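Local atomic coordinates of serine protease pet (PDB entry 4OM9), a protein that probably acts as a secreted serine protease, the enterotoxin that enteroaggregative Escherichia coli releases as the passenger domain of an autotransporter. Residues A[494-499]-A[512-517]; A[468-473]-A[618-623]; A[593-598]-A[612-617]. All blocks are in the same frame, centred on the assembly; numbering follows the deposited sequence.

Contact 1: residues A[494-499]-A[512-517]; sequences ARLILD and APLVMQ
L496 and L498 of one strand hydrogen-bond to P513, V515 and Q517 of the next, two successive rungs of a parallel beta-helix. The backbone bonds come first: L496 N reaches P513 O at 2.9 Å, V515 N reaches L496 O at 2.8 Å, L498 N gives to V515 O, and Q517 N closes the series on L498 O. Apolar contacts follow. L514 CD1 lies 3.7 Å from L496 CD2 and equally near L498 CD2, so one methyl serves two leucines; it gets there because CG of L514 stands anti to the backbone N (chi1 -170°). On the face of I497 and V515, the two branched side chains run side by side, CG1 of I497 3.8 Å from CB of V515. R495 crosses P513 at a slant, its CG 3.6 Å from CB of the proline. One polar side-chain pair ends the series: Q517 NE2 donates to D499 OD1 at 3.0 Å through a bent bond (134°), on the syn side, with OD1 tilted from the Q517 amide plane. The other D499 oxygen takes a hydrogen bond from H519, and Q517 OE1 accepts from Y620 N. With both groups buried, these bonds satisfy their polar atoms and probably help to stabilise a negative charge on D499.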
loop_
_atom_site.group_PDB
_atom_site.type_symbol
_atom_site.label_atom_id
_atom_site.label_comp_id
_atom_site.label_asym_id
_atom_site.label_seq_id
_atom_site.Cartn_x
_atom_site.Cartn_y
_atom_site.Cartn_z
ATOM N N ALA A 494 -11.216 -11.527 -16.221
ATOM C CA ALA A 494 -10.510 -10.306 -16.585
ATOM C C ALA A 494 -10.176 -9.453 -15.359
ATOM O O ALA A 494 -10.583 -8.286 -15.262
ATOM C CB ALA A 494 -11.334 -9.502 -17.583
ATOM N N ARG A 495 -9.412 -10.027 -14.436
ATOM C CA ARG A 495 -9.145 -9.373 -13.162
ATOM C C ARG A 495 -8.055 -8.336 -13.278
ATOM O O ARG A 495 -6.921 -8.656 -13.621
ATOM C CB ARG A 495 -8.758 -10.398 -12.089
ATOM C CG ARG A 495 -9.932 -11.191 -11.543
ATOM C CD ARG A 495 -9.506 -12.228 -10.525
ATOM N NE ARG A 495 -9.859 -13.571 -10.964
ATOM C CZ ARG A 495 -10.993 -14.186 -10.655
ATOM N NH1 ARG A 495 -11.908 -13.583 -9.898
ATOM N NH2 ARG A 495 -11.210 -15.413 -11.112
ATOM N N LEU A 496 -8.425 -7.086 -13.005
ATOM C CA LEU A 496 -7.480 -5.992 -12.843
ATOM C C LEU A 496 -7.130 -5.871 -11.366
ATOM O O LEU A 496 -8.007 -5.607 -10.526
ATOM C CB LEU A 496 -8.054 -4.679 -13.364
ATOM C CG LEU A 496 -7.183 -3.461 -13.057
ATOM C CD1 LEU A 496 -5.789 -3.647 -13.642
ATOM C CD2 LEU A 496 -7.816 -2.158 -13.538
ATOM N N ILE A 497 -5.848 -6.083 -11.064
ATOM C CA ILE A 497 -5.332 -6.059 -9.701
ATOM C C ILE A 497 -4.413 -4.857 -9.477
ATOM O O ILE A 497 -3.414 -4.707 -10.159
ATOM C CB ILE A 497 -4.573 -7.359 -9.397
ATOM C CG1 ILE A 497 -5.498 -8.556 -9.628
ATOM C CG2 ILE A 497 -4.027 -7.346 -7.973
ATOM C CD1 ILE A 497 -4.795 -9.791 -10.167
ATOM N N LEU A 498 -4.773 -3.983 -8.548
ATOM C CA LEU A 498 -3.958 -2.808 -8.268
ATOM C C LEU A 498 -3.150 -3.053 -6.999
ATOM O O LEU A 498 -3.745 -3.315 -5.925
ATOM C CB LEU A 498 -4.822 -1.559 -8.124
ATOM C CG LEU A 498 -5.386 -0.834 -9.367
ATOM C CD1 LEU A 498 -4.983 -1.473 -10.730
ATOM C CD2 LEU A 498 -6.890 -0.655 -9.267
ATOM N N ASP A 499 -1.822 -2.984 -7.152
ATOM C CA ASP A 499 -0.781 -3.274 -6.142
ATOM C C ASP A 499 -0.148 -2.033 -5.553
ATOM O O ASP A 499 0.698 -2.122 -4.642
ATOM C CB ASP A 499 0.379 -4.070 -6.772
ATOM C CG ASP A 499 0.572 -5.397 -6.140
ATOM O OD1 ASP A 499 -0.267 -5.731 -5.292
ATOM O OD2 ASP A 499 1.525 -6.112 -6.494
ATOM N N ALA A 512 -16.026 -6.786 -15.617
ATOM C CA ALA A 512 -14.710 -7.399 -15.359
ATOM C C ALA A 512 -14.209 -7.073 -13.952
ATOM O O ALA A 512 -14.361 -5.953 -13.494
ATOM C CB ALA A 512 -13.684 -6.929 -16.410
ATOM N N PRO A 513 -13.599 -8.044 -13.257
ATOM C CA PRO A 513 -13.317 -7.831 -11.827
ATOM C C PRO A 513 -12.180 -6.844 -11.513
ATOM O O PRO A 513 -11.213 -6.703 -12.259
ATOM C CB PRO A 513 -12.939 -9.238 -11.326
ATOM C CG PRO A 513 -13.325 -10.183 -12.439
ATOM C CD PRO A 513 -13.202 -9.389 -13.699
ATOM N N LEU A 514 -12.334 -6.162 -10.385
ATOM C CA LEU A 514 -11.306 -5.322 -9.820
ATOM C C LEU A 514 -10.871 -5.890 -8.466
ATOM O O LEU A 514 -11.696 -6.369 -7.672
ATOM C CB LEU A 514 -11.789 -3.886 -9.648
ATOM C CG LEU A 514 -10.651 -2.927 -9.274
ATOM C CD1 LEU A 514 -9.877 -2.539 -10.527
ATOM C CD2 LEU A 514 -11.170 -1.697 -8.570
ATOM N N VAL A 515 -9.567 -5.827 -8.230
ATOM C CA VAL A 515 -8.951 -6.254 -6.983
ATOM C C VAL A 515 -8.013 -5.173 -6.489
ATOM O O VAL A 515 -7.137 -4.709 -7.230
ATOM C CB VAL A 515 -8.162 -7.547 -7.149
ATOM C CG1 VAL A 515 -7.372 -7.838 -5.890
ATOM C CG2 VAL A 515 -9.116 -8.690 -7.469
ATOM N N MET A 516 -8.243 -4.736 -5.261
ATOM C CA MET A 516 -7.336 -3.840 -4.578
ATOM C C MET A 516 -6.671 -4.613 -3.438
ATOM O O MET A 516 -7.353 -5.278 -2.628
ATOM C CB MET A 516 -8.068 -2.608 -4.035
ATOM C CG MET A 516 -8.799 -1.767 -5.063
ATOM S SD MET A 516 -9.842 -0.567 -4.208
ATOM C CE MET A 516 -10.622 0.270 -5.580
ATOM N N GLN A 517 -5.347 -4.527 -3.381
ATOM C CA GLN A 517 -4.567 -5.238 -2.376
ATOM C C GLN A 517 -3.242 -4.554 -2.142
ATOM O O GLN A 517 -2.808 -3.737 -2.966
ATOM C CB GLN A 517 -4.311 -6.689 -2.803
ATOM C CG GLN A 517 -3.402 -6.799 -4.032
ATOM C CD GLN A 517 -2.772 -8.181 -4.195
ATOM O OE1 GLN A 517 -3.469 -9.185 -4.382
ATOM N NE2 GLN A 517 -1.434 -8.226 -4.150
#

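Contact 2: residues A[468-473]-A[618-623]; sequences QNNYIY and TAYIDL
CD1 of I472 rests against CB of Y620 at 3.7 Å, and this single methyl carries most of what joins the two strands. Its chain is extended toward the other strand: CG1 stands anti to the carbonyl carbon, chi1 -48°, and CD1 continues outward with chi2 at -175°. From there the methyl also brushes the backbone of the next residue, 4.1 Å from C of I621, and comes within 4.4 Å of CB of D622. This is the close part, buried, with I497 and I640 packed beside I472. Toward N470 the fit slackens. That side chain is partly exposed and merely comes near the Y620 ring, while R495 borders both residues. No hydrogen bond spans the two segments. The carboxylate of D622 finds its partners elsewhere, OD2 accepting from H474, which immediately follows strand 471-473, and from N628. The strands cross at 80° with their axes 8.3 Å apart, too far for backbone pairing and suited to layers joined through side chains. Strand 618-622, paired antiparallel with 640-644, forms a two-stranded sheet lying across the parallel rungs, an excursion from the regular coil of the kind that decorates the right-handed beta-helix of autotransporter passenger domains.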
loop_
_atom_site.group_PDB
_atom_site.type_symbol
_atom_site.label_atom_id
_atom_site.label_comp_id
_atom_site.label_asym_id
_atom_site.label_seq_id
_atom_site.Cartn_x
_atom_site.Cartn_y
_atom_site.Cartn_z
ATOM N N GLN A 468 -8.051 -8.527 -20.342
ATOM C CA GLN A 468 -9.048 -9.586 -20.382
ATOM C C GLN A 468 -8.608 -10.781 -19.539
ATOM O O GLN A 468 -9.359 -11.740 -19.342
ATOM C CB GLN A 468 -9.303 -10.012 -21.823
ATOM C CG GLN A 468 -9.800 -8.882 -22.717
ATOM C CD GLN A 468 -10.154 -9.358 -24.117
ATOM O OE1 GLN A 468 -9.393 -9.160 -25.064
ATOM N NE2 GLN A 468 -11.313 -9.995 -24.252
ATOM N N ASN A 469 -7.376 -10.718 -19.052
ATOM C CA ASN A 469 -6.848 -11.766 -18.209
ATOM C C ASN A 469 -6.244 -11.146 -16.983
ATOM O O ASN A 469 -6.157 -9.919 -16.885
ATOM C CB ASN A 469 -5.797 -12.595 -18.939
ATOM C CG ASN A 469 -6.176 -12.884 -20.373
ATOM O OD1 ASN A 469 -5.493 -12.449 -21.312
ATOM N ND2 ASN A 469 -7.268 -13.627 -20.558
ATOM N N ASN A 470 -5.838 -12.006 -16.051
ATOM C CA ASN A 470 -5.217 -11.573 -14.817
ATOM C C ASN A 470 -4.009 -10.705 -15.098
ATOM O O ASN A 470 -3.089 -11.107 -15.819
ATOM C CB ASN A 470 -4.791 -12.771 -13.977
ATOM C CG ASN A 470 -5.937 -13.394 -13.204
ATOM O OD1 ASN A 470 -7.093 -12.960 -13.291
ATOM N ND2 ASN A 470 -5.620 -14.433 -12.453
ATOM N N TYR A 471 -4.030 -9.509 -14.531
ATOM C CA TYR A 471 -2.957 -8.560 -14.727
ATOM C C TYR A 471 -2.814 -7.695 -13.476
ATOM O O TYR A 471 -3.818 -7.272 -12.871
ATOM C CB TYR A 471 -3.200 -7.687 -15.970
ATOM C CG TYR A 471 -2.466 -6.372 -15.869
ATOM C CD1 TYR A 471 -1.091 -6.288 -16.094
ATOM C CD2 TYR A 471 -3.137 -5.219 -15.509
ATOM C CE1 TYR A 471 -0.415 -5.074 -15.967
ATOM C CE2 TYR A 471 -2.481 -4.023 -15.390
ATOM C CZ TYR A 471 -1.123 -3.949 -15.617
ATOM O OH TYR A 471 -0.505 -2.731 -15.473
ATOM N N ILE A 472 -1.572 -7.455 -13.063
ATOM C CA ILE A 472 -1.343 -6.592 -11.913
ATOM C C ILE A 472 -0.631 -5.302 -12.318
ATOM O O ILE A 472 0.439 -5.346 -12.897
ATOM C CB ILE A 472 -0.522 -7.297 -10.820
ATOM C CG1 ILE A 472 -1.096 -8.687 -10.546
ATOM C CG2 ILE A 472 -0.514 -6.452 -9.551
ATOM C CD1 ILE A 472 -0.425 -9.428 -9.382
ATOM N N TYR A 473 -1.250 -4.165 -12.013
ATOM C CA TYR A 473 -0.594 -2.877 -12.153
ATOM C C TYR A 473 0.144 -2.623 -10.853
ATOM O O TYR A 473 -0.488 -2.529 -9.784
ATOM C CB TYR A 473 -1.599 -1.760 -12.458
ATOM C CG TYR A 473 -0.987 -0.375 -12.523
ATOM C CD1 TYR A 473 0.126 -0.112 -13.342
ATOM C CD2 TYR A 473 -1.532 0.683 -11.792
ATOM C CE1 TYR A 473 0.683 1.155 -13.405
ATOM C CE2 TYR A 473 -0.983 1.951 -11.844
ATOM C CZ TYR A 473 0.122 2.188 -12.658
ATOM O OH TYR A 473 0.675 3.454 -12.704
ATOM N N THR A 618 -7.999 -13.989 -0.889
ATOM C CA THR A 618 -7.160 -14.282 -2.034
ATOM C C THR A 618 -6.308 -13.079 -2.394
ATOM O O THR A 618 -6.814 -11.988 -2.666
ATOM C CB THR A 618 -7.992 -14.707 -3.239
ATOM O OG1 THR A 618 -8.905 -15.735 -2.840
ATOM C CG2 THR A 618 -7.091 -15.230 -4.351
ATOM N N ALA A 619 -5.000 -13.280 -2.367
ATOM C CA ALA A 619 -4.072 -12.226 -2.743
ATOM C C ALA A 619 -3.228 -12.690 -3.922
ATOM O O ALA A 619 -3.080 -13.890 -4.162
ATOM C CB ALA A 619 -3.203 -11.825 -1.563
ATOM N N TYR A 620 -2.706 -11.726 -4.673
ATOM C CA TYR A 620 -1.956 -12.025 -5.888
ATOM C C TYR A 620 -0.516 -11.545 -5.796
ATOM O O TYR A 620 -0.234 -10.478 -5.261
ATOM C CB TYR A 620 -2.644 -11.398 -7.107
ATOM C CG TYR A 620 -4.081 -11.876 -7.270
ATOM C CD1 TYR A 620 -5.090 -11.377 -6.455
ATOM C CD2 TYR A 620 -4.420 -12.833 -8.227
ATOM C CE1 TYR A 620 -6.390 -11.812 -6.582
ATOM C CE2 TYR A 620 -5.723 -13.271 -8.361
ATOM C CZ TYR A 620 -6.702 -12.748 -7.537
ATOM O OH TYR A 620 -7.998 -13.157 -7.634
ATOM N N ILE A 621 0.402 -12.345 -6.311
ATOM C CA ILE A 621 1.783 -11.890 -6.424
ATOM C C ILE A 621 2.284 -12.135 -7.833
ATOM O O ILE A 621 1.729 -12.968 -8.573
ATOM C CB ILE A 621 2.721 -12.582 -5.412
ATOM C CG1 ILE A 621 2.823 -14.078 -5.695
ATOM C CG2 ILE A 621 2.247 -12.337 -3.998
ATOM C CD1 ILE A 621 3.850 -14.812 -4.807
ATOM N N ASP A 622 3.347 -11.404 -8.176
ATOM C CA ASP A 622 3.945 -11.394 -9.500
ATOM C C ASP A 622 5.345 -11.968 -9.357
ATOM O O ASP A 622 6.190 -11.382 -8.689
ATOM C CB ASP A 622 3.943 -9.952 -10.050
ATOM C CG ASP A 622 4.698 -9.782 -11.392
ATOM O OD1 ASP A 622 5.061 -10.783 -12.049
ATOM O OD2 ASP A 622 4.896 -8.612 -11.790
ATOM N N LEU A 623 5.590 -13.122 -9.961
ATOM C CA LEU A 623 6.906 -13.726 -9.912
ATOM C C LEU A 623 8.017 -12.888 -10.592
ATOM O O LEU A 623 9.205 -13.185 -10.429
ATOM C CB LEU A 623 6.858 -15.113 -10.530
ATOM C CG LEU A 623 6.025 -16.110 -9.714
ATOM C CD1 LEU A 623 6.028 -17.490 -10.363
ATOM C CD2 LEU A 623 6.531 -16.183 -8.265
#

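Contact 3: residues A[593-598]-A[612-617]; sequences LSIARN and INIGDK
S594 and D616 meet where two parallel strands give way to a bend. The serine OG lies 3.3 Å from D616 OD2, a weak hydrogen bond at best, while CB of S594 is 3.6 Å from the same oxygen. D616 reaches it with its carboxyl carbon anti to the backbone N, chi1 -171°, and the second oxygen, OD1, accepts from T618 N, so the firmer hold on the carboxylate is at OD1. N613, the strand partner of S594, projects from the same face with its ND2 4.2 Å from OG, beyond bonding distance. The opposite face carries L593, I595, I612 and I614. Here I595 stands in register with I614, and L593 with I612; CD1 of I595 is 4.4 Å from CG2 of I614, a loose fit, and F651 touches both. Such stacking of aliphatic residues inside, with polar ones outside, belongs to the coils of a parallel beta-helix, and the strand axes, 4.7 Å apart and 2° from parallel, have the spacing of neighbouring coils. The backbones are tied by N613 N to L593 O and I595 N to N613 O, both 2.8 Å. Then the register slips: I595 O accepts from D616 N at 2.8 Å and weakly from G615 N, whose positive phi lets the chain turn, so A596 faces D616 rather than G615. Beyond it a water bridges R597 N and D616 O. The R597 guanidinium is fixed by N598 OD1, which lies in its plane and takes a bond from NE, while NH1 binds S645 OG and W576 offers a cation-pi partner.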
loop_
_atom_site.group_PDB
_atom_site.type_symbol
_atom_site.label_atom_id
_atom_site.label_comp_id
_atom_site.label_asym_id
_atom_site.label_seq_id
_atom_site.Cartn_x
_atom_site.Cartn_y
_atom_site.Cartn_z
ATOM N N LEU A 593 -15.842 -6.668 -6.815
ATOM C CA LEU A 593 -14.818 -5.862 -6.205
ATOM C C LEU A 593 -14.295 -6.606 -4.982
ATOM O O LEU A 593 -15.069 -6.985 -4.112
ATOM C CB LEU A 593 -15.373 -4.496 -5.826
ATOM C CG LEU A 593 -14.454 -3.582 -5.034
ATOM C CD1 LEU A 593 -13.195 -3.281 -5.816
ATOM C CD2 LEU A 593 -15.187 -2.317 -4.695
ATOM N N SER A 594 -12.985 -6.829 -4.945
ATOM C CA SER A 594 -12.328 -7.475 -3.821
ATOM C C SER A 594 -11.302 -6.532 -3.203
ATOM O O SER A 594 -10.451 -5.957 -3.900
ATOM C CB SER A 594 -11.623 -8.771 -4.246
ATOM O OG SER A 594 -12.503 -9.639 -4.925
ATOM N N ILE A 595 -11.400 -6.367 -1.894
ATOM C CA ILE A 595 -10.375 -5.692 -1.146
ATOM C C ILE A 595 -9.691 -6.777 -0.339
ATOM O O ILE A 595 -10.333 -7.464 0.476
ATOM C CB ILE A 595 -10.936 -4.596 -0.235
ATOM C CG1 ILE A 595 -11.614 -3.519 -1.082
ATOM C CG2 ILE A 595 -9.818 -3.989 0.607
ATOM C CD1 ILE A 595 -12.442 -2.549 -0.273
ATOM N N ALA A 596 -8.397 -6.948 -0.602
ATOM C CA ALA A 596 -7.618 -8.026 -0.027
ATOM C C ALA A 596 -6.563 -7.442 0.894
ATOM O O ALA A 596 -6.613 -6.261 1.220
ATOM C CB ALA A 596 -6.981 -8.880 -1.118
ATOM N N ARG A 597 -5.635 -8.283 1.327
ATOM C CA ARG A 597 -4.772 -7.957 2.465
ATOM C C ARG A 597 -3.972 -6.673 2.237
ATOM O O ARG A 597 -3.482 -6.421 1.147
ATOM C CB ARG A 597 -3.833 -9.128 2.775
ATOM C CG ARG A 597 -2.910 -9.527 1.626
ATOM C CD ARG A 597 -1.759 -10.390 2.139
ATOM N NE ARG A 597 -1.189 -9.838 3.372
ATOM C CZ ARG A 597 -0.510 -10.552 4.270
ATOM N NH1 ARG A 597 -0.309 -11.845 4.064
ATOM N NH2 ARG A 597 -0.032 -9.975 5.367
ATOM N N ASN A 598 -3.895 -5.844 3.269
ATOM C CA ASN A 598 -3.094 -4.625 3.225
ATOM C C ASN A 598 -3.532 -3.594 2.176
ATOM O O ASN A 598 -2.725 -2.797 1.718
ATOM C CB ASN A 598 -1.625 -4.986 3.002
ATOM C CG ASN A 598 -1.050 -5.764 4.151
ATOM O OD1 ASN A 598 -1.176 -6.992 4.217
ATOM N ND2 ASN A 598 -0.423 -5.054 5.079
ATOM N N ILE A 612 -19.127 -7.766 -3.714
ATOM C CA ILE A 612 -18.099 -7.028 -2.992
ATOM C C ILE A 612 -17.535 -7.850 -1.835
ATOM O O ILE A 612 -18.233 -8.126 -0.844
ATOM C CB ILE A 612 -18.642 -5.710 -2.433
ATOM C CG1 ILE A 612 -19.352 -4.917 -3.532
ATOM C CG2 ILE A 612 -17.520 -4.906 -1.766
ATOM C CD1 ILE A 612 -19.789 -3.519 -3.095
ATOM N N ASN A 613 -16.282 -8.265 -1.967
ATOM C CA ASN A 613 -15.633 -8.979 -0.876
ATOM C C ASN A 613 -14.613 -8.079 -0.194
ATOM O O ASN A 613 -13.518 -7.844 -0.710
ATOM C CB ASN A 613 -14.982 -10.266 -1.380
ATOM C CG ASN A 613 -15.987 -11.216 -2.026
ATOM O OD1 ASN A 613 -17.113 -11.380 -1.538
ATOM N ND2 ASN A 613 -15.587 -11.841 -3.134
ATOM N N ILE A 614 -15.014 -7.527 0.944
ATOM C CA ILE A 614 -14.114 -6.751 1.788
ATOM C C ILE A 614 -13.380 -7.655 2.751
ATOM O O ILE A 614 -14.011 -8.374 3.537
ATOM C CB ILE A 614 -14.874 -5.705 2.571
ATOM C CG1 ILE A 614 -15.819 -4.962 1.619
ATOM C CG2 ILE A 614 -13.912 -4.783 3.265
ATOM C CD1 ILE A 614 -16.214 -3.574 2.076
ATOM N N GLY A 615 -12.054 -7.622 2.692
ATOM C CA GLY A 615 -11.226 -8.536 3.457
ATOM C C GLY A 615 -11.198 -9.913 2.818
ATOM O O GLY A 615 -11.270 -10.925 3.507
ATOM N N ASP A 616 -11.124 -9.940 1.495
ATOM C CA ASP A 616 -11.000 -11.174 0.720
ATOM C C ASP A 616 -9.671 -11.864 1.010
ATOM O O ASP A 616 -8.639 -11.200 1.147
ATOM C CB ASP A 616 -11.117 -10.874 -0.791
ATOM C CG ASP A 616 -11.219 -12.138 -1.637
ATOM O OD1 ASP A 616 -10.852 -13.225 -1.157
ATOM O OD2 ASP A 616 -11.683 -12.057 -2.787
ATOM N N LYS A 617 -9.701 -13.193 1.038
ATOM C CA LYS A 617 -8.555 -13.990 1.461
ATOM C C LYS A 617 -7.566 -14.232 0.343
ATOM O O LYS A 617 -6.433 -14.649 0.588
ATOM C CB LYS A 617 -9.020 -15.337 1.998
ATOM C CG LYS A 617 -9.199 -16.384 0.913
ATOM C CD LYS A 617 -10.433 -17.246 1.140
ATOM C CE LYS A 617 -10.500 -17.782 2.561
ATOM N NZ LYS A 617 -11.863 -18.312 2.861
HETATM O O HOH W 1 -5.841 -11.144 0.991
#

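In the fold
Contacts 1 and 3 lie in series along the chain and neighbour each other in space, their centres 10 Å apart, because strand 514-520 pairs with strand 592-595. Contact 2 closes a long loop, from 468-473 to 618-623, that encloses both; its centre is 7 Å from contact 1 and 14 Å from contact 3. The parallel pairing runs 471-473, 496-498, 514-520, 592-595, 611-614, so one face of the beta-helix passes through all three contacts. Strand 618-622 follows 611-614 directly and returns across the earlier rungs as far as 471-473. Residues distant in sequence are thereby drawn together midway along the elongated passenger domain.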